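Local coordinates for serine racemase (Enterococcus faecalis, PDB 4ECL), which belongs to the alanine racemase family and combines a TIM-barrel domain with a C-terminal beta-domain in its cytoplasmic part, at residues L247-V252 and L280-A285; T4-L9 and G365-I370; N291-N296 and G310-D315; R304-V309 and L317-T322. One frame throughout, in Å; residues are numbered along the deposited sequence.

Contact 1: L247-V252 and L280-A285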
loop_
_atom_site.group_PDB
_atom_site.type_symbol
_atom_site.label_atom_id
_atom_site.label_comp_id
_atom_site.label_asym_id
_atom_site.label_seq_id
_atom_site.Cartn_x
_atom_site.Cartn_y
_atom_site.Cartn_z
ATOM N N LEU A 247 -14.373 2.883 -4.565
ATOM C CA LEU A 247 -13.971 2.040 -3.431
ATOM C C LEU A 247 -15.155 1.771 -2.496
ATOM O O LEU A 247 -15.784 2.708 -1.984
ATOM C CB LEU A 247 -12.840 2.696 -2.650
ATOM C CG LEU A 247 -12.358 1.993 -1.369
ATOM C CD1 LEU A 247 -11.756 0.629 -1.668
ATOM C CD2 LEU A 247 -11.375 2.874 -0.616
ATOM N N LYS A 248 -15.442 0.490 -2.261
ATOM C CA LYS A 248 -16.677 0.090 -1.578
ATOM C C LYS A 248 -16.398 -0.886 -0.442
ATOM O O LYS A 248 -15.397 -1.602 -0.461
ATOM C CB LYS A 248 -17.623 -0.602 -2.555
ATOM C CG LYS A 248 -17.882 0.135 -3.845
ATOM C CD LYS A 248 -19.007 1.127 -3.713
ATOM C CE LYS A 248 -19.412 1.629 -5.087
ATOM N NZ LYS A 248 -20.594 2.521 -5.053
ATOM N N ALA A 249 -17.300 -0.927 0.535
ATOM C CA ALA A 249 -17.196 -1.898 1.628
ATOM C C ALA A 249 -18.562 -2.140 2.263
ATOM O O ALA A 249 -19.362 -1.209 2.391
ATOM C CB ALA A 249 -16.179 -1.432 2.677
ATOM N N LYS A 250 -18.831 -3.389 2.644
ATOM C CA LYS A 250 -20.121 -3.760 3.234
ATOM C C LYS A 250 -20.118 -3.806 4.757
ATOM O O LYS A 250 -19.246 -4.435 5.357
ATOM C CB LYS A 250 -20.611 -5.094 2.656
ATOM C CG LYS A 250 -21.181 -4.923 1.242
ATOM C CD LYS A 250 -21.414 -6.251 0.555
ATOM C CE LYS A 250 -21.876 -6.046 -0.880
ATOM N NZ LYS A 250 -22.145 -7.348 -1.550
ATOM N N VAL A 251 -21.099 -3.135 5.368
ATOM C CA VAL A 251 -21.270 -3.123 6.823
ATOM C C VAL A 251 -21.358 -4.538 7.398
ATOM O O VAL A 251 -22.103 -5.382 6.900
ATOM C CB VAL A 251 -22.560 -2.372 7.245
ATOM C CG1 VAL A 251 -22.705 -2.388 8.747
ATOM C CG2 VAL A 251 -22.565 -0.936 6.710
ATOM N N VAL A 252 -20.586 -4.796 8.447
ATOM C CA VAL A 252 -20.564 -6.124 9.049
ATOM C C VAL A 252 -21.221 -6.135 10.416
ATOM O O VAL A 252 -21.492 -7.199 10.969
ATOM C CB VAL A 252 -19.123 -6.640 9.199
ATOM C CG1 VAL A 252 -18.510 -6.853 7.831
ATOM C CG2 VAL A 252 -18.305 -5.655 10.018
ATOM N N LEU A 280 -17.159 -1.186 9.235
ATOM C CA LEU A 280 -16.740 -1.548 7.883
ATOM C C LEU A 280 -15.442 -2.351 7.928
ATOM O O LEU A 280 -14.502 -1.989 8.632
ATOM C CB LEU A 280 -16.522 -0.292 7.043
ATOM C CG LEU A 280 -17.737 0.606 6.799
ATOM C CD1 LEU A 280 -17.343 1.826 5.989
ATOM C CD2 LEU A 280 -18.849 -0.162 6.095
ATOM N N PRO A 281 -15.381 -3.440 7.161
ATOM C CA PRO A 281 -14.238 -4.352 7.152
ATOM C C PRO A 281 -13.195 -3.863 6.167
ATOM O O PRO A 281 -12.774 -4.601 5.277
ATOM C CB PRO A 281 -14.861 -5.650 6.659
ATOM C CG PRO A 281 -15.913 -5.174 5.684
ATOM C CD PRO A 281 -16.435 -3.871 6.230
ATOM N N ILE A 282 -12.810 -2.600 6.305
ATOM C CA ILE A 282 -11.717 -2.047 5.528
ATOM C C ILE A 282 -10.855 -1.175 6.427
ATOM O O ILE A 282 -11.369 -0.411 7.249
ATOM C CB ILE A 282 -12.206 -1.233 4.321
ATOM C CG1 ILE A 282 -11.021 -0.794 3.456
ATOM C CG2 ILE A 282 -12.998 -0.006 4.763
ATOM C CD1 ILE A 282 -11.475 0.024 2.220
ATOM N N GLY A 283 -9.540 -1.312 6.288
ATOM C CA GLY A 283 -8.618 -0.547 7.106
ATOM C C GLY A 283 -7.438 -0.001 6.326
ATOM O O GLY A 283 -7.448 0.015 5.086
ATOM N N TYR A 284 -6.403 0.441 7.041
ATOM C CA TYR A 284 -5.272 1.063 6.354
ATOM C C TYR A 284 -4.441 0.056 5.556
ATOM O O TYR A 284 -3.876 0.403 4.534
ATOM C CB TYR A 284 -4.431 1.952 7.278
ATOM C CG TYR A 284 -3.916 1.301 8.549
ATOM C CD1 TYR A 284 -2.871 0.381 8.513
ATOM C CD2 TYR A 284 -4.438 1.647 9.789
ATOM C CE1 TYR A 284 -2.385 -0.201 9.677
ATOM C CE2 TYR A 284 -3.957 1.073 10.961
ATOM C CZ TYR A 284 -2.933 0.150 10.898
ATOM O OH TYR A 284 -2.465 -0.420 12.049
ATOM N N ALA A 285 -4.417 -1.206 5.978
ATOM C CA ALA A 285 -3.732 -2.231 5.184
ATOM C C ALA A 285 -4.375 -2.412 3.812
ATOM O O ALA A 285 -3.745 -2.910 2.883
ATOM C CB ALA A 285 -3.683 -3.550 5.915
#
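At the edge of the C-terminal beta-domain's mixed sheet, the loop that leaves strand 275-280 packs L280, P281 and I282 against strand 245-257, at L247-K250 and at the irregular V251-V252 within it. P281 is the centre of an inverse gamma turn, closed by a weak I282 N to L280 O hydrogen bond of 2.9 Å. The tightest spot is at the proline ring, whose CD sits 3.0 Å from K250 O. CG of the same ring meets V252, and the two side chains cross obliquely with V252 CG1 at 3.8 Å from P281 CG. L280 leaves the backbone heading away from the strand, but with CG swung beside its own N (chi1 -63°) the CD2 methyl comes back to V251, 3.8 Å from V251 CG2. After the turn, I282 is fully extended (chi1 -174°), which carries its CD1 methyl out to meet L247 tip to tip, 3.9 Å from L247 CD1. Its CG2 branch meanwhile rests on A249 CB at 4.1 Å. Apart from the K250 carbonyl, the contact is apolar and mostly buried. V252 also packs on Y86 of the second subunit. Strand 7-11 and R6 just before it run beside strand 245-257, Y8 and R6 bonding to K248 and K250 through the backbone; strand 332-334 contributes A333, which pairs with A249 and touches L280.

Contact 2: T4-L9 and G365-I370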
loop_
_atom_site.group_PDB
_atom_site.type_symbol
_atom_site.label_atom_id
_atom_site.label_comp_id
_atom_site.label_asym_id
_atom_site.label_seq_id
_atom_site.Cartn_x
_atom_site.Cartn_y
_atom_site.Cartn_z
ATOM N N THR A 4 -17.479 -9.313 -3.648
ATOM C CA THR A 4 -18.104 -8.115 -3.099
ATOM C C THR A 4 -18.453 -8.250 -1.618
ATOM O O THR A 4 -19.010 -7.334 -1.028
ATOM C CB THR A 4 -19.370 -7.714 -3.892
ATOM O OG1 THR A 4 -20.198 -8.870 -4.107
ATOM C CG2 THR A 4 -18.981 -7.102 -5.231
ATOM N N ASP A 5 -18.102 -9.374 -1.008
ATOM C CA ASP A 5 -18.502 -9.620 0.376
ATOM C C ASP A 5 -17.927 -8.649 1.419
ATOM O O ASP A 5 -18.583 -8.355 2.421
ATOM C CB ASP A 5 -18.184 -11.063 0.778
ATOM C CG ASP A 5 -19.139 -12.066 0.154
ATOM O OD1 ASP A 5 -20.125 -11.636 -0.484
ATOM O OD2 ASP A 5 -18.912 -13.285 0.312
ATOM N N ARG A 6 -16.711 -8.154 1.190
ATOM C CA ARG A 6 -15.995 -7.380 2.209
ATOM C C ARG A 6 -15.653 -5.947 1.779
ATOM O O ARG A 6 -16.282 -4.990 2.218
ATOM C CB ARG A 6 -14.722 -8.132 2.629
ATOM C CG ARG A 6 -13.815 -7.389 3.592
ATOM C CD ARG A 6 -12.472 -8.088 3.693
ATOM N NE ARG A 6 -11.506 -7.283 4.430
ATOM C CZ ARG A 6 -10.501 -6.610 3.872
ATOM N NH1 ARG A 6 -9.676 -5.906 4.636
ATOM N NH2 ARG A 6 -10.310 -6.642 2.558
ATOM N N ALA A 7 -14.631 -5.802 0.948
ATOM C CA ALA A 7 -14.238 -4.490 0.453
ATOM C C ALA A 7 -13.670 -4.687 -0.927
ATOM O O ALA A 7 -12.965 -5.663 -1.178
ATOM C CB ALA A 7 -13.204 -3.847 1.370
ATOM N N TYR A 8 -13.969 -3.760 -1.828
ATOM C CA TYR A 8 -13.599 -3.958 -3.216
ATOM C C TYR A 8 -13.533 -2.654 -3.974
ATOM O O TYR A 8 -14.081 -1.636 -3.532
ATOM C CB TYR A 8 -14.578 -4.922 -3.896
ATOM C CG TYR A 8 -16.018 -4.503 -3.769
ATOM C CD1 TYR A 8 -16.755 -4.836 -2.644
ATOM C CD2 TYR A 8 -16.644 -3.766 -4.770
ATOM C CE1 TYR A 8 -18.084 -4.458 -2.509
ATOM C CE2 TYR A 8 -17.979 -3.377 -4.647
ATOM C CZ TYR A 8 -18.686 -3.731 -3.512
ATOM O OH TYR A 8 -19.999 -3.362 -3.363
ATOM N N LEU A 9 -12.823 -2.695 -5.098
ATOM C CA LEU A 9 -12.782 -1.596 -6.038
ATOM C C LEU A 9 -13.708 -1.930 -7.189
ATOM O O LEU A 9 -13.782 -3.080 -7.628
ATOM C CB LEU A 9 -11.370 -1.383 -6.578
ATOM C CG LEU A 9 -10.316 -0.907 -5.578
ATOM C CD1 LEU A 9 -8.930 -1.053 -6.168
ATOM C CD2 LEU A 9 -10.579 0.535 -5.178
ATOM N N GLY A 365 -4.681 -1.153 -1.607
ATOM C CA GLY A 365 -4.107 -2.390 -1.102
ATOM C C GLY A 365 -4.368 -3.573 -2.015
ATOM O O GLY A 365 -5.423 -3.672 -2.640
ATOM N N HIS A 366 -3.402 -4.480 -2.086
ATOM C CA HIS A 366 -3.513 -5.672 -2.923
ATOM C C HIS A 366 -4.630 -6.606 -2.471
ATOM O O HIS A 366 -5.093 -7.437 -3.252
ATOM C CB HIS A 366 -2.184 -6.443 -2.950
ATOM C CG HIS A 366 -2.186 -7.605 -3.893
ATOM N ND1 HIS A 366 -2.114 -8.914 -3.464
ATOM C CD2 HIS A 366 -2.280 -7.657 -5.243
ATOM C CE1 HIS A 366 -2.152 -9.719 -4.510
ATOM N NE2 HIS A 366 -2.254 -8.983 -5.602
ATOM N N ARG A 367 -5.047 -6.475 -1.209
ATOM C CA ARG A 367 -6.089 -7.325 -0.623
ATOM C C ARG A 367 -7.489 -7.021 -1.174
ATOM O O ARG A 367 -8.379 -7.877 -1.132
ATOM C CB ARG A 367 -6.076 -7.188 0.914
ATOM C CG ARG A 367 -6.925 -8.185 1.685
ATOM C CD ARG A 367 -6.550 -8.232 3.190
ATOM N NE ARG A 367 -6.781 -6.953 3.866
ATOM C CZ ARG A 367 -6.481 -6.705 5.139
ATOM N NH1 ARG A 367 -5.942 -7.653 5.899
ATOM N NH2 ARG A 367 -6.732 -5.506 5.656
ATOM N N LEU A 368 -7.685 -5.809 -1.688
ATOM C CA LEU A 368 -8.992 -5.388 -2.210
ATOM C C LEU A 368 -9.357 -6.170 -3.456
ATOM O O LEU A 368 -8.540 -6.301 -4.360
ATOM C CB LEU A 368 -8.962 -3.896 -2.559
ATOM C CG LEU A 368 -8.860 -2.904 -1.400
ATOM C CD1 LEU A 368 -8.651 -1.484 -1.911
ATOM C CD2 LEU A 368 -10.120 -2.998 -0.552
ATOM N N ASN A 369 -10.592 -6.665 -3.535
ATOM C CA ASN A 369 -11.029 -7.326 -4.757
ATOM C C ASN A 369 -11.355 -6.287 -5.819
ATOM O O ASN A 369 -11.737 -5.166 -5.499
ATOM C CB ASN A 369 -12.216 -8.251 -4.501
ATOM C CG ASN A 369 -11.827 -9.478 -3.689
ATOM O OD1 ASN A 369 -12.224 -9.629 -2.527
ATOM N ND2 ASN A 369 -11.036 -10.358 -4.297
ATOM N N ILE A 370 -11.182 -6.649 -7.083
ATOM C CA ILE A 370 -11.453 -5.705 -8.168
ATOM C C ILE A 370 -12.567 -6.196 -9.081
ATOM O O ILE A 370 -12.498 -7.299 -9.623
ATOM C CB ILE A 370 -10.189 -5.395 -8.991
ATOM C CG1 ILE A 370 -9.105 -4.829 -8.072
ATOM C CG2 ILE A 370 -10.517 -4.428 -10.105
ATOM C CD1 ILE A 370 -7.925 -4.247 -8.799
HETATM O O HOH W 1 -11.187 -7.249 0.183
#
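Y8 and L9 pair with N369 and I370 in parallel, and the backbone bonds set the register. L9 N donates to N369 O at 2.7 Å, a nearly straight bond that arrives almost on the axis of the carbonyl. The partner bond, N369 N to A7 O, is weak at 3.5 Å. Where the strands diverge a water takes over: it donates to A7 O at 2.7 Å and to R367 O, and accepts from R6 NH2 in the plane of that guanidinium.

Apolar contacts come chiefly from L368, whose CD2 touches A7 CB at 3.7 Å while CD1 reaches L9 CG at 4.1 Å, the two leucines crossing at about a right angle.

The charged groups meet differently. R6 NH1 stands over one face of the R367 guanidinium, 3.1 Å from R367 NH2, with the planes 75° apart. The two groups gather round a shared anion, since R6 NH1 and R367 NH2 both form salt bridges to D286; R367 also pairs, through NH1, with E68 of the second subunit. R367 gets there by a bend at chi3 (63°).

Joining the first and last strands of the chain in one sheet is a feature of the alanine racemase fold, whose N-terminal strand belongs to the C-terminal beta-domain.

Contact 3: N291-N296 and G310-D315; sequences NLSCGN and GKICMD
S293 presses its side chain into the backbone of K311 and I312, and this is the tight half of the contact. Its OG accepts the I312 N-H at 2.6 Å and 160°, and is also hydrogen-bonded to R290 O, so two backbone groups grip one buried hydroxyl. With OG lying beside its own N (chi1 -76°), the oxygen also comes close to the I312 side chain, 3.4 Å from CG1. The end of I312 reaches L292, its CD1 methyl 3.7 Å from L292 CB. A backbone-to-backbone bond, C294 N to G310 O at 3.0 Å, is more bent, with the donor 41° above the carbonyl plane.

Beyond that bond the contact loosens. C294 SG lies 3.5 Å from K311 CD, because the lysine chain, bent at chi2 and chi3, folds back over the S293-C294 side. Both residues are partly exposed, and the next two, G295 and N296, are exposed and belong to a type I' turn running from S293 to N296.

Two loops of the beta-domain are joined here: the type I' turn leading into strand 298-301 is tied to the connection between strands 304-309 and 317-320. That connection faces the partner chain, K311 O being hydrogen-bonded to R132 of the second subunit.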
loop_
_atom_site.group_PDB
_atom_site.type_symbol
_atom_site.label_atom_id
_atom_site.label_comp_id
_atom_site.label_asym_id
_atom_site.label_seq_id
_atom_site.Cartn_x
_atom_site.Cartn_y
_atom_site.Cartn_z
ATOM N N ASN A 291 -4.557 8.404 8.270
ATOM C CA ASN A 291 -4.719 9.818 8.620
ATOM C C ASN A 291 -6.102 10.382 8.254
ATOM O O ASN A 291 -6.416 11.537 8.541
ATOM C CB ASN A 291 -3.582 10.678 8.049
ATOM C CG ASN A 291 -3.600 10.747 6.532
ATOM O OD1 ASN A 291 -4.556 10.317 5.889
ATOM N ND2 ASN A 291 -2.538 11.304 5.950
ATOM N N LEU A 292 -6.934 9.558 7.634
ATOM C CA LEU A 292 -8.347 9.906 7.465
ATOM C C LEU A 292 -9.167 9.695 8.760
ATOM O O LEU A 292 -10.375 9.955 8.789
ATOM C CB LEU A 292 -8.953 9.101 6.314
ATOM C CG LEU A 292 -8.337 9.403 4.950
ATOM C CD1 LEU A 292 -8.919 8.519 3.849
ATOM C CD2 LEU A 292 -8.531 10.883 4.630
ATOM N N SER A 293 -8.498 9.228 9.816
ATOM C CA SER A 293 -9.133 8.945 11.102
ATOM C C SER A 293 -9.889 10.139 11.689
ATOM O O SER A 293 -9.618 11.287 11.342
ATOM C CB SER A 293 -8.086 8.471 12.125
ATOM O OG SER A 293 -7.680 7.126 11.910
ATOM N N CYS A 294 -10.850 9.840 12.568
ATOM C CA CYS A 294 -11.535 10.833 13.408
ATOM C C CYS A 294 -12.215 12.001 12.688
ATOM O O CYS A 294 -11.968 13.163 13.021
ATOM C CB CYS A 294 -10.572 11.394 14.455
ATOM S SG CYS A 294 -9.416 10.181 15.086
ATOM N N GLY A 295 -13.080 11.697 11.725
ATOM C CA GLY A 295 -13.839 12.729 11.040
ATOM C C GLY A 295 -13.094 13.387 9.886
ATOM O O GLY A 295 -13.616 14.294 9.226
ATOM N N ASN A 296 -11.878 12.925 9.628
ATOM C CA ASN A 296 -11.107 13.455 8.509
ATOM C C ASN A 296 -11.603 12.967 7.150
ATOM O O ASN A 296 -11.067 13.345 6.105
ATOM C CB ASN A 296 -9.615 13.201 8.705
ATOM C CG ASN A 296 -9.010 14.161 9.695
ATOM O OD1 ASN A 296 -9.330 15.349 9.683
ATOM N ND2 ASN A 296 -8.154 13.654 10.577
ATOM N N GLY A 310 -13.495 7.573 15.442
ATOM C CA GLY A 310 -12.339 6.945 16.054
ATOM C C GLY A 310 -11.209 6.740 15.061
ATOM O O GLY A 310 -11.276 7.208 13.921
ATOM N N LYS A 311 -10.173 6.029 15.491
ATOM C CA LYS A 311 -9.023 5.766 14.633
ATOM C C LYS A 311 -9.349 4.672 13.624
ATOM O O LYS A 311 -10.180 3.788 13.891
ATOM C CB LYS A 311 -7.815 5.350 15.470
ATOM C CG LYS A 311 -7.570 6.231 16.683
ATOM C CD LYS A 311 -7.265 7.669 16.267
ATOM C CE LYS A 311 -5.895 7.791 15.596
ATOM N NZ LYS A 311 -5.526 9.209 15.279
ATOM N N ILE A 312 -8.709 4.748 12.462
ATOM C CA ILE A 312 -8.823 3.710 11.450
ATOM C C ILE A 312 -7.870 2.577 11.792
ATOM O O ILE A 312 -6.709 2.810 12.082
ATOM C CB ILE A 312 -8.500 4.256 10.052
ATOM C CG1 ILE A 312 -9.507 5.348 9.675
ATOM C CG2 ILE A 312 -8.510 3.129 9.028
ATOM C CD1 ILE A 312 -9.292 5.955 8.299
ATOM N N CYS A 313 -8.361 1.346 11.787
ATOM C CA CYS A 313 -7.504 0.227 12.144
ATOM C C CYS A 313 -6.905 -0.408 10.909
ATOM O O CYS A 313 -7.107 0.057 9.796
ATOM C CB CYS A 313 -8.269 -0.817 12.969
ATOM S SG CYS A 313 -8.927 -0.123 14.489
HETATM N N MSE A 314 -6.148 -1.471 11.121
HETATM C CA MSE A 314 -5.442 -2.126 10.037
HETATM C C MSE A 314 -6.403 -2.794 9.066
HETATM O O MSE A 314 -6.179 -2.767 7.853
HETATM C CB MSE A 314 -4.440 -3.129 10.603
HETATM C CG MSE A 314 -3.757 -3.986 9.574
HETATM SE SE MSE A 314 -2.161 -4.724 10.367
HETATM C CE MSE A 314 -2.006 -6.284 9.368
ATOM N N ASP A 315 -7.482 -3.374 9.590
ATOM C CA ASP A 315 -8.441 -4.075 8.733
ATOM C C ASP A 315 -9.908 -3.655 8.878
ATOM O O ASP A 315 -10.782 -4.271 8.265
ATOM C CB ASP A 315 -8.338 -5.583 8.953
ATOM C CG ASP A 315 -6.953 -6.011 9.380
ATOM O OD1 ASP A 315 -6.048 -6.065 8.511
ATOM O OD2 ASP A 315 -6.777 -6.286 10.590
#

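Contact 4: R304-V309 and L317-T322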
loop_
_atom_site.group_PDB
_atom_site.type_symbol
_atom_site.label_atom_id
_atom_site.label_comp_id
_atom_site.label_asym_id
_atom_site.label_seq_id
_atom_site.Cartn_x
_atom_site.Cartn_y
_atom_site.Cartn_z
ATOM N N ARG A 304 -26.193 8.990 2.005
ATOM C CA ARG A 304 -25.961 9.981 3.050
ATOM C C ARG A 304 -24.533 9.903 3.594
ATOM O O ARG A 304 -23.859 8.871 3.476
ATOM C CB ARG A 304 -26.968 9.786 4.185
ATOM C CG ARG A 304 -28.398 9.527 3.716
ATOM C CD ARG A 304 -29.023 10.771 3.116
ATOM N NE ARG A 304 -29.123 11.859 4.088
ATOM C CZ ARG A 304 -29.669 13.046 3.827
ATOM N NH1 ARG A 304 -30.171 13.301 2.623
ATOM N NH2 ARG A 304 -29.721 13.981 4.770
ATOM N N GLN A 305 -24.064 10.997 4.182
ATOM C CA GLN A 305 -22.699 11.028 4.693
ATOM C C GLN A 305 -22.610 10.433 6.093
ATOM O O GLN A 305 -23.374 10.807 6.986
ATOM C CB GLN A 305 -22.164 12.455 4.698
ATOM C CG GLN A 305 -22.168 13.099 3.339
ATOM C CD GLN A 305 -21.573 14.483 3.373
ATOM O OE1 GLN A 305 -21.116 14.943 4.422
ATOM N NE2 GLN A 305 -21.572 15.161 2.225
ATOM N N ALA A 306 -21.680 9.498 6.270
ATOM C CA ALA A 306 -21.448 8.870 7.568
ATOM C C ALA A 306 -20.007 9.124 7.963
ATOM O O ALA A 306 -19.093 8.516 7.396
ATOM C CB ALA A 306 -21.720 7.379 7.491
ATOM N N PRO A 307 -19.791 10.044 8.915
ATOM C CA PRO A 307 -18.427 10.420 9.306
ATOM C C PRO A 307 -17.690 9.246 9.945
ATOM O O PRO A 307 -18.284 8.460 10.681
ATOM C CB PRO A 307 -18.645 11.526 10.343
ATOM C CG PRO A 307 -20.043 12.008 10.121
ATOM C CD PRO A 307 -20.812 10.833 9.620
ATOM N N ILE A 308 -16.408 9.119 9.641
ATOM C CA ILE A 308 -15.595 8.097 10.265
ATOM C C ILE A 308 -15.397 8.451 11.736
ATOM O O ILE A 308 -15.075 9.592 12.072
ATOM C CB ILE A 308 -14.247 7.971 9.563
ATOM C CG1 ILE A 308 -14.467 7.641 8.083
ATOM C CG2 ILE A 308 -13.399 6.914 10.254
ATOM C CD1 ILE A 308 -13.215 7.739 7.241
ATOM N N VAL A 309 -15.614 7.478 12.615
ATOM C CA VAL A 309 -15.479 7.713 14.048
ATOM C C VAL A 309 -14.311 6.909 14.626
ATOM O O VAL A 309 -14.133 5.729 14.308
ATOM C CB VAL A 309 -16.796 7.417 14.800
ATOM C CG1 VAL A 309 -17.909 8.301 14.265
ATOM C CG2 VAL A 309 -17.185 5.966 14.647
ATOM N N LEU A 317 -12.801 -0.183 10.250
ATOM C CA LEU A 317 -13.055 1.150 10.784
ATOM C C LEU A 317 -14.537 1.308 11.138
ATOM O O LEU A 317 -15.340 0.399 10.899
ATOM C CB LEU A 317 -12.592 2.241 9.806
ATOM C CG LEU A 317 -13.164 2.342 8.393
ATOM C CD1 LEU A 317 -14.492 3.108 8.378
ATOM C CD2 LEU A 317 -12.149 3.018 7.502
ATOM N N ALA A 318 -14.890 2.454 11.717
ATOM C CA ALA A 318 -16.246 2.691 12.181
ATOM C C ALA A 318 -16.819 4.007 11.645
ATOM O O ALA A 318 -16.120 5.020 11.578
ATOM C CB ALA A 318 -16.279 2.683 13.699
ATOM N N VAL A 319 -18.092 3.997 11.268
ATOM C CA VAL A 319 -18.744 5.229 10.831
ATOM C C VAL A 319 -20.045 5.476 11.569
ATOM O O VAL A 319 -20.664 4.554 12.114
ATOM C CB VAL A 319 -18.997 5.259 9.319
ATOM C CG1 VAL A 319 -17.666 5.257 8.550
ATOM C CG2 VAL A 319 -19.862 4.097 8.910
ATOM N N ASP A 320 -20.457 6.737 11.581
ATOM C CA ASP A 320 -21.622 7.170 12.342
ATOM C C ASP A 320 -22.862 7.114 11.461
ATOM O O ASP A 320 -22.964 7.852 10.489
ATOM C CB ASP A 320 -21.380 8.604 12.797
ATOM C CG ASP A 320 -22.326 9.043 13.880
ATOM O OD1 ASP A 320 -23.380 8.396 14.065
ATOM O OD2 ASP A 320 -22.007 10.050 14.545
ATOM N N VAL A 321 -23.807 6.241 11.789
ATOM C CA VAL A 321 -25.038 6.141 10.998
ATOM C C VAL A 321 -26.276 6.528 11.799
ATOM O O VAL A 321 -27.396 6.139 11.456
ATOM C CB VAL A 321 -25.207 4.743 10.357
ATOM C CG1 VAL A 321 -24.119 4.514 9.306
ATOM C CG2 VAL A 321 -25.166 3.654 11.412
ATOM N N THR A 322 -26.060 7.314 12.854
ATOM C CA THR A 322 -27.136 7.770 13.728
ATOM C C THR A 322 -28.302 8.398 12.952
ATOM O O THR A 322 -29.465 8.235 13.325
ATOM C CB THR A 322 -26.614 8.771 14.787
ATOM O OG1 THR A 322 -25.475 8.218 15.457
ATOM C CG2 THR A 322 -27.698 9.082 15.823
HETATM O O HOH W 2 -12.937 3.839 13.221
#
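I308 and V319 face each other as an antiparallel non-hydrogen-bonded pair, their side chains meeting at a slant with I308 CG1 4.0 Å from V319 CG1. Here the backbones come close, the CA atoms of I308 and V319 being 4.3 Å apart. On the opposite face V309 splits its two methyls: CG2, wedged between its own N and carbonyl carbon, sits 3.5 Å from A318 CB, while CG1 lies against D320 CB, the V309 and D320 side chains crossing at about a right angle. P307 CD also lies against D320 CB, at 3.9 Å, the two side chains crossing at a slant. D320 points its CG directly opposite its own N (chi1 -165°), and its carboxylate turns to its own chain, where OD1 accepts from T322 N in an Asx turn and from T322 OG1.

Two backbone bonds tie the strands, D320 N to P307 O at 2.9 Å and V309 N to A318 O at 2.7 Å. Past V309 the pairing opens, and a water bridges the gap by donating to V309 O and accepting from A318 N at 2.8 Å. The strand axes are 138° apart, well off strictly antiparallel.

The hairpin is held from both flanks: strand 298-301 pairs with strand 304-309 and packs V299 on A306 and V319, while strand 275-280 pairs with strand 317-320 and sets I277 against V309 and A318.

Contacts 1, 2 and 4 share one sheet, and contact 3 joins the loops beside it. Contacts 1 and 2 are closest, with centres about 8 Å apart, meeting where K248 N approaches Y8 O at 2.8 Å. Contact 1 reaches contact 4 through L280 N and L317 O, 2.9 Å apart, and contact 3 through Y284 N and C313 O, also 2.9 Å. Contacts 3 and 4 meet where I312 CG2 lies 3.9 Å from L317 CD2. Contacts 2 and 4 do not touch. The R367 NH2 to D315 OD1 salt bridge of 3.0 Å links contacts 2 and 3. All four reach the second subunit, consistent with family dimers in which active sites form between one subunit's barrel and the other's C-terminal domain.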